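Local coordinates for iron-regulated outer membrane protein (Neisseria meningitidis, PDB 4B7O) that probably takes up iron across the outer membrane as a TonB-dependent transporter, with a plug domain seated inside a transmembrane beta-barrel, at residues V582-G595 / V607-H620. Numbering follows the deposited sequence.
Sequences VNAGYIKNHGYELG and VGVSHSKPRFYDTH
Two neighbouring staves of the transmembrane barrel, strands 578-600 and 603-618, meet here as an antiparallel hairpin. Between 609 and 611 and again between 615 and 617, backbone hydrogen bonds pair Leu594 with Val609, Tyr592 with His611, Lys588 with Arg615 and Tyr586 with Tyr617. Around Lys613 the regular pairing lapses: Lys613 N makes only a weak bond to His590 O, and Asn589, its CG turned anti to the backbone N (chi1 -164°), brings OD1 to 3.1 Å from Lys613 N to accept the same N-H in a bent hydrogen bond (135°). Asn589 ND2 goes to Arg110 O, tying this break in the pairing to the plug.

On the face carrying the tyrosines, Tyr617 CB sits over the Tyr586 ring, 3.6 Å from its centroid; the two ring planes lie within 12° of each other, but the Tyr617 ring is displaced sidelong, so little of one covers the other. Thr619 CG2 reaches Tyr586 CE2 at 3.7 Å. On the reverse face Ile587 lays CG1 over the Phe616 ring, 3.7 Å from the centroid, while Met112 of the plug touches both side chains. Farther along that face a water hydrogen-bonds Glu593 OE1 (2.7 Å from its oxygen) and Ser610 OG; Glu593 OE2 makes salt bridges to Lys151 and Arg110. One face thus meets the plug, as expected of a TonB-dependent receptor whose barrel wall encloses its plug domain.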
# COMPACT_ATOMS: atom_id res chain seq x y z
N VAL A 582 13.05 -19.86 -4.70
CA VAL A 582 12.65 -21.10 -4.03
C VAL A 582 11.72 -20.79 -2.90
O VAL A 582 11.78 -19.70 -2.32
CB VAL A 582 13.83 -21.82 -3.34
CG1 VAL A 582 14.50 -22.74 -4.33
CG2 VAL A 582 14.81 -20.86 -2.67
N ASN A 583 10.86 -21.74 -2.57
CA ASN A 583 10.12 -21.69 -1.31
C ASN A 583 11.09 -22.02 -0.19
O ASN A 583 11.72 -23.04 -0.22
CB ASN A 583 8.97 -22.68 -1.39
CG ASN A 583 8.14 -22.47 -2.64
OD1 ASN A 583 8.25 -23.23 -3.60
ND2 ASN A 583 7.36 -21.39 -2.67
N ALA A 584 11.27 -21.16 0.79
CA ALA A 584 12.36 -21.36 1.74
C ALA A 584 11.99 -21.39 3.23
O ALA A 584 12.89 -21.42 4.11
CB ALA A 584 13.46 -20.32 1.49
N GLY A 585 10.69 -21.40 3.49
CA GLY A 585 10.19 -21.57 4.89
C GLY A 585 8.73 -21.19 5.08
O GLY A 585 7.92 -21.22 4.15
N TYR A 586 8.37 -20.87 6.29
CA TYR A 586 6.96 -20.47 6.52
C TYR A 586 6.82 -19.22 7.45
O TYR A 586 7.71 -18.88 8.19
CB TYR A 586 6.16 -21.69 7.02
CG TYR A 586 6.70 -22.25 8.29
CD1 TYR A 586 6.28 -21.75 9.50
CD2 TYR A 586 7.64 -23.29 8.31
CE1 TYR A 586 6.77 -22.22 10.71
CE2 TYR A 586 8.15 -23.77 9.51
CZ TYR A 586 7.69 -23.21 10.71
OH TYR A 586 8.13 -23.62 11.92
N ILE A 587 5.69 -18.56 7.40
CA ILE A 587 5.49 -17.36 8.20
C ILE A 587 4.32 -17.60 9.19
O ILE A 587 3.30 -18.14 8.82
CB ILE A 587 5.20 -16.14 7.27
CG1 ILE A 587 6.40 -15.78 6.39
CG2 ILE A 587 4.83 -14.89 8.04
CD1 ILE A 587 6.01 -15.23 5.02
N LYS A 588 4.52 -17.25 10.45
CA LYS A 588 3.41 -17.12 11.42
C LYS A 588 3.24 -15.72 11.94
O LYS A 588 4.21 -14.99 12.16
CB LYS A 588 3.58 -18.09 12.57
CG LYS A 588 3.02 -19.46 12.17
CD LYS A 588 3.37 -20.53 13.15
CE LYS A 588 3.00 -21.89 12.58
NZ LYS A 588 1.52 -21.98 12.51
N ASN A 589 1.99 -15.32 12.09
CA ASN A 589 1.68 -14.04 12.69
C ASN A 589 0.41 -14.09 13.53
O ASN A 589 -0.56 -14.72 13.14
CB ASN A 589 1.50 -13.03 11.59
CG ASN A 589 1.56 -11.60 12.10
OD1 ASN A 589 2.09 -11.33 13.18
ND2 ASN A 589 1.01 -10.67 11.32
N HIS A 590 0.39 -13.38 14.66
CA HIS A 590 -0.85 -13.29 15.42
C HIS A 590 -0.93 -12.02 16.16
O HIS A 590 0.04 -11.30 16.27
CB HIS A 590 -0.96 -14.45 16.36
CG HIS A 590 0.09 -14.49 17.46
ND1 HIS A 590 -0.08 -13.86 18.65
CD2 HIS A 590 1.27 -15.24 17.58
CE1 HIS A 590 0.97 -14.14 19.47
NE2 HIS A 590 1.80 -14.98 18.81
N GLY A 591 -2.07 -11.69 16.70
CA GLY A 591 -2.15 -10.36 17.34
C GLY A 591 -3.54 -9.84 17.42
O GLY A 591 -4.51 -10.58 17.16
N TYR A 592 -3.66 -8.57 17.80
CA TYR A 592 -4.99 -8.03 18.01
C TYR A 592 -4.99 -6.55 17.77
O TYR A 592 -3.92 -5.92 17.71
CB TYR A 592 -5.43 -8.29 19.49
CG TYR A 592 -4.50 -7.65 20.48
CD1 TYR A 592 -4.62 -6.29 20.78
CD2 TYR A 592 -3.46 -8.37 21.06
CE1 TYR A 592 -3.77 -5.65 21.66
CE2 TYR A 592 -2.61 -7.75 21.99
CZ TYR A 592 -2.78 -6.38 22.25
OH TYR A 592 -1.94 -5.75 23.11
N GLU A 593 -6.21 -6.01 17.68
CA GLU A 593 -6.41 -4.58 17.60
C GLU A 593 -7.79 -4.24 18.23
O GLU A 593 -8.72 -5.02 18.11
CB GLU A 593 -6.35 -4.10 16.15
CG GLU A 593 -6.99 -5.07 15.21
CD GLU A 593 -6.24 -5.28 13.89
OE1 GLU A 593 -5.05 -5.69 13.85
OE2 GLU A 593 -6.90 -5.08 12.86
N LEU A 594 -7.86 -3.12 18.92
CA LEU A 594 -9.06 -2.67 19.53
C LEU A 594 -9.16 -1.24 19.15
O LEU A 594 -8.15 -0.55 19.06
CB LEU A 594 -8.99 -2.76 21.06
CG LEU A 594 -8.87 -4.16 21.66
CD1 LEU A 594 -8.06 -4.24 22.94
CD2 LEU A 594 -10.21 -4.80 21.93
N GLY A 595 -10.39 -0.78 18.96
CA GLY A 595 -10.66 0.62 18.68
C GLY A 595 -11.93 0.94 19.40
O GLY A 595 -12.80 0.09 19.51
N VAL A 607 -9.82 5.96 20.36
CA VAL A 607 -8.66 5.29 20.88
C VAL A 607 -8.41 4.05 20.10
O VAL A 607 -9.37 3.40 19.66
CB VAL A 607 -8.81 4.84 22.36
CG1 VAL A 607 -8.38 5.97 23.26
CG2 VAL A 607 -10.24 4.41 22.69
N GLY A 608 -7.12 3.69 19.92
CA GLY A 608 -6.83 2.44 19.26
C GLY A 608 -5.56 1.87 19.77
O GLY A 608 -4.75 2.60 20.31
N VAL A 609 -5.39 0.57 19.56
CA VAL A 609 -4.23 -0.14 19.95
C VAL A 609 -4.06 -1.36 19.08
O VAL A 609 -5.03 -2.02 18.65
CB VAL A 609 -4.25 -0.51 21.47
CG1 VAL A 609 -5.51 -1.28 21.86
CG2 VAL A 609 -2.99 -1.30 21.88
N SER A 610 -2.81 -1.69 18.79
CA SER A 610 -2.54 -2.76 17.89
C SER A 610 -1.21 -3.34 18.22
O SER A 610 -0.30 -2.62 18.65
CB SER A 610 -2.46 -2.19 16.48
OG SER A 610 -2.48 -3.26 15.58
N HIS A 611 -1.07 -4.63 18.00
CA HIS A 611 0.12 -5.33 18.41
C HIS A 611 0.07 -6.61 17.64
O HIS A 611 -0.98 -7.28 17.60
CB HIS A 611 0.12 -5.61 19.94
CG HIS A 611 1.50 -5.88 20.53
ND1 HIS A 611 2.66 -5.72 19.82
CD2 HIS A 611 1.89 -6.26 21.82
CE1 HIS A 611 3.71 -6.02 20.59
NE2 HIS A 611 3.25 -6.35 21.82
N SER A 612 1.18 -6.96 17.01
CA SER A 612 1.27 -8.11 16.18
C SER A 612 2.66 -8.75 16.38
O SER A 612 3.50 -8.18 17.07
CB SER A 612 0.96 -7.74 14.73
OG SER A 612 1.96 -6.94 14.15
N LYS A 613 2.87 -9.96 15.86
CA LYS A 613 4.10 -10.72 16.12
C LYS A 613 4.57 -11.52 14.90
O LYS A 613 4.55 -12.72 14.94
CB LYS A 613 3.87 -11.65 17.28
CG LYS A 613 5.11 -12.08 18.00
CD LYS A 613 4.80 -13.39 18.69
CE LYS A 613 5.44 -13.49 20.08
NZ LYS A 613 6.79 -14.07 19.91
N PRO A 614 5.00 -10.85 13.81
CA PRO A 614 5.33 -11.51 12.57
C PRO A 614 6.66 -12.22 12.68
O PRO A 614 7.62 -11.63 13.10
CB PRO A 614 5.41 -10.38 11.57
CG PRO A 614 5.81 -9.21 12.39
CD PRO A 614 5.17 -9.40 13.72
N ARG A 615 6.65 -13.51 12.39
CA ARG A 615 7.81 -14.37 12.64
C ARG A 615 8.06 -15.21 11.41
O ARG A 615 7.13 -15.83 10.90
CB ARG A 615 7.56 -15.24 13.86
CG ARG A 615 7.82 -14.48 15.13
CD ARG A 615 9.08 -13.61 15.04
NE ARG A 615 9.31 -12.98 16.34
CZ ARG A 615 8.76 -11.82 16.75
NH1 ARG A 615 7.98 -11.14 15.95
NH2 ARG A 615 9.00 -11.35 17.97
N PHE A 616 9.29 -15.17 10.90
CA PHE A 616 9.65 -15.85 9.63
C PHE A 616 10.55 -17.04 9.95
O PHE A 616 11.61 -16.83 10.55
CB PHE A 616 10.36 -14.86 8.71
CG PHE A 616 9.44 -13.88 8.04
CD1 PHE A 616 8.66 -12.99 8.78
CD2 PHE A 616 9.38 -13.82 6.65
CE1 PHE A 616 7.80 -12.09 8.17
CE2 PHE A 616 8.52 -12.92 6.00
CZ PHE A 616 7.73 -12.06 6.77
N TYR A 617 10.12 -18.26 9.61
CA TYR A 617 10.85 -19.50 9.99
C TYR A 617 11.54 -20.12 8.80
O TYR A 617 10.88 -20.39 7.77
CB TYR A 617 9.91 -20.57 10.52
CG TYR A 617 9.26 -20.23 11.80
CD1 TYR A 617 8.15 -19.37 11.83
CD2 TYR A 617 9.75 -20.73 12.99
CE1 TYR A 617 7.54 -19.04 13.02
CE2 TYR A 617 9.15 -20.40 14.20
CZ TYR A 617 8.04 -19.56 14.20
OH TYR A 617 7.41 -19.21 15.34
N ASP A 618 12.83 -20.38 8.96
CA ASP A 618 13.69 -20.80 7.84
C ASP A 618 13.64 -22.30 7.75
O ASP A 618 14.02 -22.98 8.70
CB ASP A 618 15.15 -20.41 8.14
CG ASP A 618 15.45 -18.92 7.91
OD1 ASP A 618 15.56 -18.48 6.73
OD2 ASP A 618 15.62 -18.19 8.91
N THR A 619 13.20 -22.85 6.64
CA THR A 619 13.33 -24.32 6.55
C THR A 619 14.33 -24.76 5.50
O THR A 619 14.22 -25.89 5.00
CB THR A 619 12.01 -25.01 6.19
OG1 THR A 619 11.54 -24.50 4.93
CG2 THR A 619 10.98 -24.82 7.31
N HIS A 620 15.26 -23.89 5.14
CA HIS A 620 16.19 -24.17 4.03
C HIS A 620 17.61 -24.02 4.51
O HIS A 620 17.96 -23.01 5.14
CB HIS A 620 15.88 -23.27 2.84
CG HIS A 620 16.74 -23.50 1.61
ND1 HIS A 620 18.10 -23.33 1.60
CD2 HIS A 620 16.37 -23.82 0.27
CE1 HIS A 620 18.57 -23.57 0.35
NE2 HIS A 620 17.52 -23.85 -0.46
O HOH W 1 -2.58 -6.25 14.90